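Local atomic coordinates of alkaline phosphatase D (Bacillus subtilis, PDB entry 2YEQ), a protein that hydrolyses phosphate esters, acting as a secreted phosphodiesterase and alkaline phosphatase whose active site contains iron and calcium. Residues 105-119 and 263-275. Residues are numbered along the deposited sequence; the frame is centred on the assembly and turned at random.
Sequences KTLPAPGANVPQMTF and RHFTYGNLASFNV
Tyr267 lies with its ring between Pro108 and Met117. The CD and CG atoms of the puckered Pro108 ring sit on one face, CD standing 3.7 Å from the Tyr267 ring centroid in a CH-pi contact, while the unbranched, extended chain of Met117 runs over the opposite face. There Met117 CG makes a second CH-pi contact and SD a Met-aromatic one, 3.8 Å from the Tyr267 centroid and 21° off its normal. Met117 CG is anti to the backbone N (chi1 177°), and the straight chain beyond it carries the sulfur on to the edge of the Phe273 ring, where SD lies 3.6 Å from Phe273 CZ. Phe273 in turn directs its own edge at the face of Phe119, an offset edge-to-face pair with planes at 83°. The phenol oxygen of Tyr267 keeps a polar partner: a water in the ring plane joins it to Gln116 O, and Lys105 NZ, engaged by Asp144 and Asn85, stands close by without a hydrogen bond to it.

The contact joins two sheets of the calcineurin-like phosphatase domain, strand 117-122 belonging to one and the hairpin 263-275 to the other; the loop between strand 97-105 and strand 117-122 wraps the hairpin turn. A classic beta bulge, Leu270 and Ala271 both facing Tyr267, lies at the start of the return strand, and Leu270 sends CB against Val114 CG2 and CD2 against Met117 CB. Glycine suits position 268, where phi is positive and the backbone packs against Ala112 O, which lies close to CA. Beside it Asn269 uses both backbone and amide: its N donates to Ala112 O at 2.9 Å, and its ND2 meets a lone pair of Asn113 OD1 at 2.8 Å, in the carbonyl plane although the two amides are nearly perpendicular.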
loop_
_atom_site.group_PDB
_atom_site.type_symbol
_atom_site.label_atom_id
_atom_site.label_comp_id
_atom_site.label_asym_id
_atom_site.label_seq_id
_atom_site.Cartn_x
_atom_site.Cartn_y
_atom_site.Cartn_z
ATOM N N LYS A 105 -12.840 -11.606 7.869
ATOM C CA LYS A 105 -12.735 -11.758 9.318
ATOM C C LYS A 105 -12.889 -10.437 10.050
ATOM O O LYS A 105 -12.215 -9.450 9.720
ATOM C CB LYS A 105 -11.400 -12.395 9.671
ATOM C CG LYS A 105 -11.288 -12.800 11.141
ATOM C CD LYS A 105 -9.897 -13.347 11.419
ATOM C CE LYS A 105 -9.680 -13.693 12.873
ATOM N NZ LYS A 105 -8.823 -12.667 13.542
ATOM N N THR A 106 -13.799 -10.402 11.013
ATOM C CA THR A 106 -14.032 -9.205 11.799
ATOM C C THR A 106 -12.878 -8.995 12.798
ATOM O O THR A 106 -12.143 -9.921 13.132
ATOM C CB THR A 106 -15.357 -9.266 12.602
ATOM O OG1 THR A 106 -15.410 -10.498 13.342
ATOM C CG2 THR A 106 -16.577 -9.117 11.707
ATOM N N LEU A 107 -12.742 -7.769 13.278
ATOM C CA LEU A 107 -11.751 -7.459 14.309
ATOM C C LEU A 107 -12.203 -8.009 15.673
ATOM O O LEU A 107 -13.393 -8.194 15.910
ATOM C CB LEU A 107 -11.598 -5.951 14.450
ATOM C CG LEU A 107 -11.112 -5.168 13.223
ATOM C CD1 LEU A 107 -10.921 -3.703 13.633
ATOM C CD2 LEU A 107 -9.846 -5.770 12.672
ATOM N N PRO A 108 -11.258 -8.212 16.582
ATOM C CA PRO A 108 -11.599 -8.441 17.995
ATOM C C PRO A 108 -12.398 -7.284 18.569
ATOM O O PRO A 108 -12.317 -6.155 18.070
ATOM C CB PRO A 108 -10.233 -8.500 18.699
ATOM C CG PRO A 108 -9.263 -8.848 17.660
ATOM C CD PRO A 108 -9.813 -8.295 16.346
ATOM N N ALA A 109 -13.169 -7.568 19.611
ATOM C CA ALA A 109 -13.887 -6.531 20.347
ATOM C C ALA A 109 -12.876 -5.505 20.852
ATOM O O ALA A 109 -11.742 -5.862 21.166
ATOM C CB ALA A 109 -14.680 -7.145 21.511
ATOM N N PRO A 110 -13.247 -4.226 20.865
ATOM C CA PRO A 110 -12.330 -3.202 21.356
ATOM C C PRO A 110 -11.805 -3.573 22.747
ATOM O O PRO A 110 -12.579 -4.017 23.603
ATOM C CB PRO A 110 -13.196 -1.931 21.429
ATOM C CG PRO A 110 -14.527 -2.278 20.854
ATOM C CD PRO A 110 -14.645 -3.758 20.822
ATOM N N GLY A 111 -10.502 -3.440 22.957
ATOM C CA GLY A 111 -9.897 -3.803 24.236
ATOM C C GLY A 111 -9.761 -5.294 24.522
ATOM O O GLY A 111 -9.184 -5.663 25.542
ATOM N N ALA A 112 -10.257 -6.163 23.637
ATOM C CA ALA A 112 -10.065 -7.607 23.816
ATOM C C ALA A 112 -8.589 -7.908 23.956
ATOM O O ALA A 112 -7.752 -7.334 23.266
ATOM C CB ALA A 112 -10.650 -8.414 22.647
ATOM N N ASN A 113 -8.282 -8.840 24.846
ATOM C CA ASN A 113 -6.919 -9.201 25.150
ATOM C C ASN A 113 -6.397 -10.284 24.202
ATOM O O ASN A 113 -6.207 -11.437 24.589
ATOM C CB ASN A 113 -6.858 -9.674 26.607
ATOM C CG ASN A 113 -5.482 -9.556 27.196
ATOM O OD1 ASN A 113 -4.803 -8.548 27.023
ATOM N ND2 ASN A 113 -5.058 -10.590 27.905
ATOM N N VAL A 114 -6.126 -9.912 22.961
ATOM C CA VAL A 114 -5.724 -10.891 21.962
ATOM C C VAL A 114 -4.240 -11.178 22.044
ATOM O O VAL A 114 -3.438 -10.258 22.174
ATOM C CB VAL A 114 -6.136 -10.436 20.532
ATOM C CG1 VAL A 114 -7.652 -10.322 20.454
ATOM C CG2 VAL A 114 -5.542 -9.123 20.202
ATOM N N PRO A 115 -3.864 -12.457 21.958
ATOM C CA PRO A 115 -2.463 -12.864 22.102
ATOM C C PRO A 115 -1.590 -12.713 20.866
ATOM O O PRO A 115 -0.366 -12.675 20.994
ATOM C CB PRO A 115 -2.569 -14.370 22.412
ATOM C CG PRO A 115 -3.807 -14.791 21.762
ATOM C CD PRO A 115 -4.757 -13.627 21.953
ATOM N N GLN A 116 -2.190 -12.663 19.675
ATOM C CA GLN A 116 -1.403 -12.652 18.444
ATOM C C GLN A 116 -2.203 -12.086 17.259
ATOM O O GLN A 116 -3.437 -12.137 17.241
ATOM C CB GLN A 116 -0.911 -14.056 18.120
ATOM C CG GLN A 116 0.120 -14.140 17.012
ATOM C CD GLN A 116 0.683 -15.550 16.834
ATOM O OE1 GLN A 116 1.552 -15.975 17.579
ATOM N NE2 GLN A 116 0.214 -16.255 15.816
ATOM N N MET A 117 -1.470 -11.518 16.308
ATOM C CA MET A 117 -2.030 -11.006 15.064
ATOM C C MET A 117 -1.009 -11.294 13.989
ATOM O O MET A 117 0.200 -11.127 14.213
ATOM C CB MET A 117 -2.236 -9.488 15.173
ATOM C CG MET A 117 -2.751 -8.848 13.902
ATOM S SD MET A 117 -2.854 -7.072 14.033
ATOM C CE MET A 117 -3.872 -6.719 12.572
ATOM N N THR A 118 -1.473 -11.727 12.822
ATOM C CA THR A 118 -0.591 -11.905 11.679
ATOM C C THR A 118 -1.197 -11.174 10.473
ATOM O O THR A 118 -2.388 -11.307 10.205
ATOM C CB THR A 118 -0.395 -13.406 11.326
ATOM O OG1 THR A 118 0.047 -14.110 12.496
ATOM C CG2 THR A 118 0.635 -13.587 10.220
ATOM N N PHE A 119 -0.375 -10.413 9.764
ATOM C CA PHE A 119 -0.861 -9.665 8.594
ATOM C C PHE A 119 0.277 -9.569 7.613
ATOM O O PHE A 119 1.408 -9.928 7.947
ATOM C CB PHE A 119 -1.461 -8.311 8.995
ATOM C CG PHE A 119 -0.470 -7.303 9.543
ATOM C CD1 PHE A 119 0.251 -6.498 8.690
ATOM C CD2 PHE A 119 -0.297 -7.137 10.911
ATOM C CE1 PHE A 119 1.159 -5.541 9.180
ATOM C CE2 PHE A 119 0.595 -6.178 11.409
ATOM C CZ PHE A 119 1.323 -5.377 10.518
ATOM N N ARG A 263 -7.392 6.926 8.338
ATOM C CA ARG A 263 -8.317 6.343 9.277
ATOM C C ARG A 263 -7.587 5.480 10.311
ATOM O O ARG A 263 -6.408 5.167 10.163
ATOM C CB ARG A 263 -9.382 5.507 8.560
ATOM C CG ARG A 263 -8.829 4.419 7.653
ATOM C CD ARG A 263 -9.837 4.089 6.538
ATOM N NE ARG A 263 -9.538 2.882 5.743
ATOM C CZ ARG A 263 -8.589 2.754 4.829
ATOM N NH1 ARG A 263 -7.759 3.749 4.505
ATOM N NH2 ARG A 263 -8.489 1.615 4.184
ATOM N N HIS A 264 -8.305 5.156 11.372
ATOM C CA HIS A 264 -7.713 4.471 12.508
ATOM C C HIS A 264 -8.574 3.303 12.989
ATOM O O HIS A 264 -9.791 3.345 12.945
ATOM C CB HIS A 264 -7.483 5.475 13.641
ATOM C CG HIS A 264 -7.198 4.838 14.965
ATOM N ND1 HIS A 264 -8.196 4.460 15.839
ATOM C CD2 HIS A 264 -6.026 4.495 15.556
ATOM C CE1 HIS A 264 -7.651 3.912 16.912
ATOM N NE2 HIS A 264 -6.335 3.916 16.763
ATOM N N PHE A 265 -7.916 2.250 13.464
ATOM C CA PHE A 265 -8.611 1.170 14.150
ATOM C C PHE A 265 -7.643 0.427 15.088
ATOM O O PHE A 265 -6.431 0.512 14.934
ATOM C CB PHE A 265 -9.236 0.196 13.142
ATOM C CG PHE A 265 -8.232 -0.578 12.346
ATOM C CD1 PHE A 265 -7.633 -0.014 11.225
ATOM C CD2 PHE A 265 -7.884 -1.872 12.704
ATOM C CE1 PHE A 265 -6.701 -0.721 10.489
ATOM C CE2 PHE A 265 -6.959 -2.581 11.972
ATOM C CZ PHE A 265 -6.355 -2.003 10.863
ATOM N N THR A 266 -8.196 -0.297 16.057
ATOM C CA THR A 266 -7.381 -1.062 16.998
ATOM C C THR A 266 -7.692 -2.540 16.830
ATOM O O THR A 266 -8.820 -2.913 16.535
ATOM C CB THR A 266 -7.658 -0.669 18.461
ATOM O OG1 THR A 266 -9.027 -0.962 18.762
ATOM C CG2 THR A 266 -7.408 0.820 18.685
ATOM N N TYR A 267 -6.673 -3.365 16.969
ATOM C CA TYR A 267 -6.827 -4.798 16.926
ATOM C C TYR A 267 -6.822 -5.297 18.376
ATOM O O TYR A 267 -5.776 -5.619 18.929
ATOM C CB TYR A 267 -5.711 -5.413 16.118
ATOM C CG TYR A 267 -6.016 -6.819 15.686
ATOM C CD1 TYR A 267 -6.686 -7.060 14.498
ATOM C CD2 TYR A 267 -5.643 -7.921 16.478
ATOM C CE1 TYR A 267 -6.986 -8.370 14.090
ATOM C CE2 TYR A 267 -5.935 -9.235 16.078
ATOM C CZ TYR A 267 -6.616 -9.446 14.883
ATOM O OH TYR A 267 -6.911 -10.721 14.477
ATOM N N GLY A 268 -7.999 -5.307 18.993
ATOM C CA GLY A 268 -8.109 -5.550 20.427
ATOM C C GLY A 268 -7.293 -4.517 21.193
ATOM O O GLY A 268 -7.330 -3.327 20.871
ATOM N N ASN A 269 -6.536 -4.971 22.189
ATOM C CA ASN A 269 -5.583 -4.108 22.881
ATOM C C ASN A 269 -4.176 -4.382 22.433
ATOM O O ASN A 269 -3.229 -3.901 23.035
ATOM C CB ASN A 269 -5.681 -4.297 24.396
ATOM C CG ASN A 269 -5.152 -5.663 24.866
ATOM O OD1 ASN A 269 -4.710 -6.514 24.067
ATOM N ND2 ASN A 269 -5.211 -5.881 26.172
ATOM N N LEU A 270 -4.022 -5.176 21.392
ATOM C CA LEU A 270 -2.700 -5.524 20.927
ATOM C C LEU A 270 -2.042 -4.402 20.091
ATOM O O LEU A 270 -0.840 -4.128 20.237
ATOM C CB LEU A 270 -2.768 -6.819 20.110
ATOM C CG LEU A 270 -1.479 -7.427 19.561
ATOM C CD1 LEU A 270 -0.483 -7.754 20.663
ATOM C CD2 LEU A 270 -1.794 -8.700 18.709
ATOM N N ALA A 271 -2.791 -3.814 19.163
ATOM C CA ALA A 271 -2.172 -2.859 18.218
ATOM C C ALA A 271 -3.179 -1.808 17.773
ATOM O O ALA A 271 -4.331 -2.143 17.460
ATOM C CB ALA A 271 -1.588 -3.583 17.013
ATOM N N SER A 272 -2.734 -0.554 17.785
ATOM C CA SER A 272 -3.497 0.595 17.301
ATOM C C SER A 272 -2.886 1.004 15.952
ATOM O O SER A 272 -1.688 1.274 15.871
ATOM C CB SER A 272 -3.410 1.732 18.320
ATOM O OG SER A 272 -3.926 2.954 17.817
ATOM N N PHE A 273 -3.703 0.998 14.895
ATOM C CA PHE A 273 -3.220 1.210 13.525
ATOM C C PHE A 273 -3.698 2.572 13.029
ATOM O O PHE A 273 -4.891 2.830 13.020
ATOM C CB PHE A 273 -3.770 0.138 12.601
ATOM C CG PHE A 273 -3.128 -1.205 12.786
ATOM C CD1 PHE A 273 -1.958 -1.510 12.143
ATOM C CD2 PHE A 273 -3.703 -2.158 13.620
ATOM C CE1 PHE A 273 -1.349 -2.746 12.305
ATOM C CE2 PHE A 273 -3.104 -3.407 13.789
ATOM C CZ PHE A 273 -1.918 -3.692 13.133
ATOM N N ASN A 274 -2.750 3.412 12.660
ATOM C CA ASN A 274 -3.017 4.715 12.057
ATOM C C ASN A 274 -2.641 4.605 10.603
ATOM O O ASN A 274 -1.461 4.553 10.272
ATOM C CB ASN A 274 -2.172 5.788 12.745
ATOM C CG ASN A 274 -2.437 5.855 14.245
ATOM O OD1 ASN A 274 -3.449 6.397 14.688
ATOM N ND2 ASN A 274 -1.574 5.198 15.024
ATOM N N VAL A 275 -3.655 4.544 9.745
ATOM C CA VAL A 275 -3.460 4.459 8.307
ATOM C C VAL A 275 -3.412 5.909 7.754
ATOM O O VAL A 275 -4.403 6.622 7.812
ATOM C CB VAL A 275 -4.619 3.652 7.646
ATOM C CG1 VAL A 275 -4.402 3.535 6.176
ATOM C CG2 VAL A 275 -4.720 2.227 8.293
HETATM O O HOH W 1 -2.971 -8.259 23.676
HETATM O O HOH W 2 -6.036 -12.629 15.944
#